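Local coordinates for pesticidal crystal protein Cry4Aa (Bacillus thuringiensis, PDB 2C9K) that kills mosquito larvae as a pore-forming delta-endotoxin, binding midgut epithelial cells and promoting their colloid-osmotic lysis, at residues F50-I62 / D131-Q145. Residues are numbered along the deposited sequence; the frame is centred on the assembly and turned at random.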
loop_
_atom_site.group_PDB
_atom_site.type_symbol
_atom_site.label_atom_id
_atom_site.label_comp_id
_atom_site.label_asym_id
_atom_site.label_seq_id
_atom_site.Cartn_x
_atom_site.Cartn_y
_atom_site.Cartn_z
ATOM N N PHE A 50 -14.143 -1.146 -13.274
ATOM C CA PHE A 50 -13.531 -1.799 -12.125
ATOM C C PHE A 50 -13.804 -3.299 -12.166
ATOM O O PHE A 50 -12.901 -4.104 -11.962
ATOM C CB PHE A 50 -14.063 -1.212 -10.806
ATOM C CG PHE A 50 -13.504 0.150 -10.461
ATOM C CD1 PHE A 50 -13.706 0.687 -9.193
ATOM C CD2 PHE A 50 -12.802 0.902 -11.403
ATOM C CE1 PHE A 50 -13.224 1.950 -8.865
ATOM C CE2 PHE A 50 -12.313 2.170 -11.091
ATOM C CZ PHE A 50 -12.525 2.697 -9.817
ATOM N N ILE A 51 -15.048 -3.672 -12.445
ATOM C CA ILE A 51 -15.426 -5.082 -12.496
ATOM C C ILE A 51 -14.857 -5.800 -13.719
ATOM O O ILE A 51 -14.327 -6.905 -13.613
ATOM C CB ILE A 51 -16.963 -5.255 -12.480
ATOM C CG1 ILE A 51 -17.548 -4.590 -11.239
ATOM C CG2 ILE A 51 -17.320 -6.730 -12.467
ATOM C CD1 ILE A 51 -19.035 -4.750 -11.132
ATOM N N THR A 52 -14.966 -5.174 -14.879
ATOM C CA THR A 52 -14.452 -5.781 -16.090
ATOM C C THR A 52 -12.955 -6.029 -15.978
ATOM O O THR A 52 -12.471 -7.103 -16.330
ATOM C CB THR A 52 -14.732 -4.890 -17.299
ATOM O OG1 THR A 52 -16.147 -4.723 -17.435
ATOM C CG2 THR A 52 -14.174 -5.510 -18.566
ATOM N N GLN A 53 -12.224 -5.042 -15.473
ATOM C CA GLN A 53 -10.779 -5.182 -15.340
ATOM C C GLN A 53 -10.405 -6.321 -14.398
ATOM O O GLN A 53 -9.477 -7.082 -14.673
ATOM C CB GLN A 53 -10.134 -3.875 -14.856
ATOM C CG GLN A 53 -8.605 -3.902 -14.952
ATOM C CD GLN A 53 -7.946 -2.599 -14.544
ATOM O OE1 GLN A 53 -6.728 -2.455 -14.645
ATOM N NE2 GLN A 53 -8.743 -1.646 -14.076
ATOM N N THR A 54 -11.121 -6.442 -13.289
ATOM C CA THR A 54 -10.837 -7.514 -12.353
ATOM C C THR A 54 -11.111 -8.859 -13.019
ATOM O O THR A 54 -10.286 -9.775 -12.965
ATOM C CB THR A 54 -11.703 -7.380 -11.093
ATOM O OG1 THR A 54 -11.246 -6.262 -10.332
ATOM C CG2 THR A 54 -11.625 -8.640 -10.243
ATOM N N LYS A 55 -12.276 -8.957 -13.655
ATOM C CA LYS A 55 -12.711 -10.165 -14.350
ATOM C C LYS A 55 -11.761 -10.529 -15.490
ATOM O O LYS A 55 -11.646 -11.697 -15.862
ATOM C CB LYS A 55 -14.118 -9.950 -14.908
ATOM C CG LYS A 55 -14.708 -11.136 -15.653
ATOM C CD LYS A 55 -15.771 -10.660 -16.639
ATOM C CE LYS A 55 -16.917 -11.650 -16.773
ATOM N NZ LYS A 55 -17.773 -11.702 -15.539
ATOM N N ASN A 56 -11.086 -9.526 -16.048
ATOM C CA ASN A 56 -10.155 -9.763 -17.140
ATOM C C ASN A 56 -8.878 -10.414 -16.659
ATOM O O ASN A 56 -8.178 -11.051 -17.435
ATOM C CB ASN A 56 -9.820 -8.459 -17.864
ATOM C CG ASN A 56 -10.929 -8.012 -18.807
ATOM O OD1 ASN A 56 -11.475 -8.814 -19.567
ATOM N ND2 ASN A 56 -11.255 -6.724 -18.771
ATOM N N ILE A 57 -8.568 -10.262 -15.379
ATOM C CA ILE A 57 -7.358 -10.865 -14.843
ATOM C C ILE A 57 -7.640 -12.282 -14.316
ATOM O O ILE A 57 -6.807 -13.183 -14.440
ATOM C CB ILE A 57 -6.736 -9.962 -13.737
ATOM C CG1 ILE A 57 -7.167 -10.415 -12.349
ATOM C CG2 ILE A 57 -7.144 -8.522 -13.957
ATOM C CD1 ILE A 57 -6.168 -11.343 -11.697
ATOM N N ILE A 58 -8.821 -12.482 -13.744
ATOM C CA ILE A 58 -9.197 -13.792 -13.222
ATOM C C ILE A 58 -9.710 -14.672 -14.356
ATOM O O ILE A 58 -9.769 -15.896 -14.237
ATOM C CB ILE A 58 -10.286 -13.665 -12.151
ATOM C CG1 ILE A 58 -9.741 -12.880 -10.960
ATOM C CG2 ILE A 58 -10.748 -15.036 -11.714
ATOM C CD1 ILE A 58 -10.724 -12.727 -9.830
ATOM N N LYS A 59 -10.075 -14.020 -15.455
ATOM C CA LYS A 59 -10.583 -14.671 -16.653
ATOM C C LYS A 59 -11.627 -15.770 -16.449
ATOM O O LYS A 59 -11.590 -16.802 -17.115
ATOM C CB LYS A 59 -9.414 -15.200 -17.487
ATOM C CG LYS A 59 -8.429 -14.108 -17.904
ATOM C CD LYS A 59 -7.672 -14.459 -19.188
ATOM C CE LYS A 59 -6.847 -15.743 -19.056
ATOM N NZ LYS A 59 -6.223 -16.179 -20.352
ATOM N N LYS A 60 -12.555 -15.546 -15.522
ATOM C CA LYS A 60 -13.641 -16.492 -15.270
ATOM C C LYS A 60 -14.888 -15.769 -15.764
ATOM O O LYS A 60 -14.847 -14.555 -15.971
ATOM C CB LYS A 60 -13.760 -16.813 -13.779
ATOM C CG LYS A 60 -14.862 -17.803 -13.441
ATOM C CD LYS A 60 -14.713 -18.341 -12.021
ATOM C CE LYS A 60 -15.715 -19.455 -11.731
ATOM N NZ LYS A 60 -15.408 -20.156 -10.448
ATOM N N GLU A 61 -15.999 -16.473 -15.940
ATOM C CA GLU A 61 -17.167 -15.783 -16.465
ATOM C C GLU A 61 -18.512 -15.848 -15.755
ATOM O O GLU A 61 -18.818 -16.791 -15.019
ATOM C CB GLU A 61 -17.367 -16.193 -17.921
ATOM C CG GLU A 61 -16.106 -16.074 -18.744
ATOM C CD GLU A 61 -16.392 -15.824 -20.207
ATOM O OE1 GLU A 61 -16.806 -14.690 -20.548
ATOM O OE2 GLU A 61 -16.209 -16.765 -21.012
ATOM N N ILE A 62 -19.293 -14.795 -16.000
ATOM C CA ILE A 62 -20.652 -14.631 -15.493
ATOM C C ILE A 62 -21.364 -13.669 -16.437
ATOM O O ILE A 62 -20.725 -12.861 -17.116
ATOM C CB ILE A 62 -20.717 -14.033 -14.064
ATOM C CG1 ILE A 62 -20.220 -12.586 -14.066
ATOM C CG2 ILE A 62 -19.935 -14.913 -13.097
ATOM C CD1 ILE A 62 -20.501 -11.860 -12.771
ATOM N N ASP A 131 -20.199 -19.375 -7.273
ATOM C CA ASP A 131 -20.371 -18.428 -8.364
ATOM C C ASP A 131 -20.747 -17.069 -7.779
ATOM O O ASP A 131 -20.690 -16.045 -8.462
ATOM C CB ASP A 131 -21.460 -18.915 -9.317
ATOM C CG ASP A 131 -21.179 -18.542 -10.757
ATOM O OD1 ASP A 131 -21.079 -17.330 -11.065
ATOM O OD2 ASP A 131 -21.053 -19.470 -11.583
ATOM N N CYS A 132 -21.135 -17.073 -6.507
ATOM C CA CYS A 132 -21.504 -15.844 -5.820
ATOM C C CYS A 132 -20.239 -15.257 -5.207
ATOM O O CYS A 132 -20.096 -14.038 -5.100
ATOM C CB CYS A 132 -22.539 -16.118 -4.723
ATOM S SG CYS A 132 -22.979 -14.641 -3.748
ATOM N N ASP A 133 -19.324 -16.134 -4.805
ATOM C CA ASP A 133 -18.063 -15.700 -4.221
ATOM C C ASP A 133 -17.239 -15.002 -5.289
ATOM O O ASP A 133 -16.561 -14.017 -5.017
ATOM C CB ASP A 133 -17.284 -16.897 -3.673
ATOM C CG ASP A 133 -17.766 -17.323 -2.302
ATOM O OD1 ASP A 133 -17.495 -16.597 -1.321
ATOM O OD2 ASP A 133 -18.422 -18.381 -2.205
ATOM N N TYR A 134 -17.310 -15.520 -6.509
ATOM C CA TYR A 134 -16.569 -14.952 -7.625
ATOM C C TYR A 134 -17.134 -13.592 -8.001
ATOM O O TYR A 134 -16.385 -12.686 -8.361
ATOM C CB TYR A 134 -16.622 -15.893 -8.831
ATOM C CG TYR A 134 -15.992 -15.316 -10.077
ATOM C CD1 TYR A 134 -14.651 -14.923 -10.090
ATOM C CD2 TYR A 134 -16.739 -15.143 -11.239
ATOM C CE1 TYR A 134 -14.078 -14.370 -11.233
ATOM C CE2 TYR A 134 -16.173 -14.594 -12.379
ATOM C CZ TYR A 134 -14.847 -14.210 -12.370
ATOM O OH TYR A 134 -14.288 -13.672 -13.505
ATOM N N TYR A 135 -18.455 -13.454 -7.918
ATOM C CA TYR A 135 -19.118 -12.193 -8.242
ATOM C C TYR A 135 -18.760 -11.097 -7.237
ATOM O O TYR A 135 -18.628 -9.930 -7.602
ATOM C CB TYR A 135 -20.645 -12.368 -8.273
ATOM C CG TYR A 135 -21.405 -11.061 -8.107
ATOM C CD1 TYR A 135 -21.622 -10.207 -9.185
ATOM C CD2 TYR A 135 -21.855 -10.655 -6.848
ATOM C CE1 TYR A 135 -22.269 -8.979 -9.010
ATOM C CE2 TYR A 135 -22.495 -9.438 -6.665
ATOM C CZ TYR A 135 -22.700 -8.605 -7.746
ATOM O OH TYR A 135 -23.341 -7.402 -7.549
ATOM N N ASN A 136 -18.613 -11.469 -5.970
ATOM C CA ASN A 136 -18.292 -10.484 -4.952
ATOM C C ASN A 136 -16.836 -10.076 -4.910
ATOM O O ASN A 136 -16.524 -8.965 -4.498
ATOM C CB ASN A 136 -18.746 -10.966 -3.583
ATOM C CG ASN A 136 -20.203 -10.659 -3.330
ATOM O OD1 ASN A 136 -20.595 -9.493 -3.219
ATOM N ND2 ASN A 136 -21.023 -11.700 -3.254
ATOM N N ILE A 137 -15.936 -10.954 -5.327
ATOM C CA ILE A 137 -14.539 -10.566 -5.342
ATOM C C ILE A 137 -14.360 -9.715 -6.598
ATOM O O ILE A 137 -13.469 -8.870 -6.679
ATOM C CB ILE A 137 -13.587 -11.770 -5.438
ATOM C CG1 ILE A 137 -13.582 -12.316 -6.852
ATOM C CG2 ILE A 137 -13.996 -12.846 -4.470
ATOM C CD1 ILE A 137 -12.320 -13.024 -7.172
ATOM N N LEU A 138 -15.230 -9.955 -7.573
ATOM C CA LEU A 138 -15.204 -9.251 -8.846
ATOM C C LEU A 138 -15.797 -7.851 -8.685
ATOM O O LEU A 138 -15.608 -6.984 -9.531
ATOM C CB LEU A 138 -16.001 -10.051 -9.886
ATOM C CG LEU A 138 -15.511 -10.006 -11.335
ATOM C CD1 LEU A 138 -14.075 -10.514 -11.383
ATOM C CD2 LEU A 138 -16.408 -10.850 -12.233
ATOM N N VAL A 139 -16.509 -7.634 -7.588
ATOM C CA VAL A 139 -17.137 -6.348 -7.315
ATOM C C VAL A 139 -16.465 -5.681 -6.105
ATOM O O VAL A 139 -16.776 -4.536 -5.761
ATOM C CB VAL A 139 -18.651 -6.539 -7.032
ATOM C CG1 VAL A 139 -19.299 -5.227 -6.714
ATOM C CG2 VAL A 139 -19.332 -7.146 -8.238
ATOM N N LEU A 140 -15.532 -6.399 -5.477
ATOM C CA LEU A 140 -14.821 -5.901 -4.305
ATOM C C LEU A 140 -14.244 -4.504 -4.467
ATOM O O LEU A 140 -14.380 -3.675 -3.573
ATOM C CB LEU A 140 -13.695 -6.862 -3.908
ATOM C CG LEU A 140 -12.865 -6.427 -2.689
ATOM C CD1 LEU A 140 -13.756 -6.351 -1.458
ATOM C CD2 LEU A 140 -11.730 -7.399 -2.452
ATOM N N SER A 141 -13.599 -4.225 -5.593
ATOM C CA SER A 141 -13.019 -2.900 -5.768
ATOM C C SER A 141 -14.085 -1.799 -5.731
ATOM O O SER A 141 -13.850 -0.725 -5.185
ATOM C CB SER A 141 -12.190 -2.827 -7.062
ATOM O OG SER A 141 -12.993 -2.792 -8.221
ATOM N N SER A 142 -15.256 -2.058 -6.302
ATOM C CA SER A 142 -16.340 -1.075 -6.280
ATOM C C SER A 142 -16.890 -1.026 -4.849
ATOM O O SER A 142 -17.262 0.031 -4.332
ATOM C CB SER A 142 -17.447 -1.494 -7.250
ATOM O OG SER A 142 -16.926 -1.675 -8.556
ATOM N N TYR A 143 -16.941 -2.190 -4.215
ATOM C CA TYR A 143 -17.412 -2.285 -2.850
ATOM C C TYR A 143 -16.607 -1.313 -2.001
ATOM O O TYR A 143 -17.164 -0.543 -1.216
ATOM C CB TYR A 143 -17.195 -3.699 -2.323
ATOM C CG TYR A 143 -17.614 -3.883 -0.883
ATOM C CD1 TYR A 143 -18.939 -4.154 -0.551
ATOM C CD2 TYR A 143 -16.692 -3.764 0.150
ATOM C CE1 TYR A 143 -19.333 -4.309 0.768
ATOM C CE2 TYR A 143 -17.079 -3.910 1.478
ATOM C CZ TYR A 143 -18.403 -4.186 1.779
ATOM O OH TYR A 143 -18.792 -4.353 3.093
ATOM N N ALA A 144 -15.289 -1.358 -2.167
ATOM C CA ALA A 144 -14.378 -0.510 -1.409
ATOM C C ALA A 144 -14.705 0.967 -1.524
ATOM O O ALA A 144 -14.868 1.635 -0.508
ATOM C CB ALA A 144 -12.932 -0.771 -1.835
ATOM N N GLN A 145 -14.798 1.485 -2.743
ATOM C CA GLN A 145 -15.119 2.896 -2.914
ATOM C C GLN A 145 -16.399 3.251 -2.163
ATOM O O GLN A 145 -16.476 4.291 -1.509
ATOM C CB GLN A 145 -15.270 3.235 -4.393
ATOM C CG GLN A 145 -13.960 3.252 -5.162
ATOM C CD GLN A 145 -12.953 4.225 -4.574
ATOM O OE1 GLN A 145 -13.322 5.298 -4.103
ATOM N NE2 GLN A 145 -11.676 3.859 -4.608
#
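The hydroxyl of Tyr134 donates a hydrogen bond to the backbone carbonyl of Lys60, with OH 2.7 Å from O; the donor stands well above the carbonyl plane, the C=O...donor angle being only 100°. With CG anti to the backbone N (chi1 174°), the ring of Tyr134 reaches across to the loop that follows helix 46-58. There the extended aliphatic chain of Lys60 lies over one ring face in a CH-pi contact, CD 3.7 Å from the centroid, while Ile62 CG2 meets the ring edge near CD2. Ile58 packs alongside the ring, running the opposite way, with CG2 against CE1. Lys59, just past the helix, takes a positive phi, and the chain then runs extended through Lys60 to Ile62. The contact belongs to the helical N-terminal domain of the three-domain Cry toxins, the pore-forming part; helix 140-145 packs roughly antiparallel on helix 50-58, the segment axes inclined at 145° and 9.4 Å apart at closest approach. Leu138 lays CD1 against Thr54 CG2 and the CA of Lys55, its CG 3.9 Å from Ile51 CG2. Ile51 CD1 runs beside Val139 CG2. Farther along, Phe50 rests its CB and ring against the hydroxyl of Ser141 and turns a ring edge to Gln145 CG, while Tyr6 and Trp47 also meet this ring.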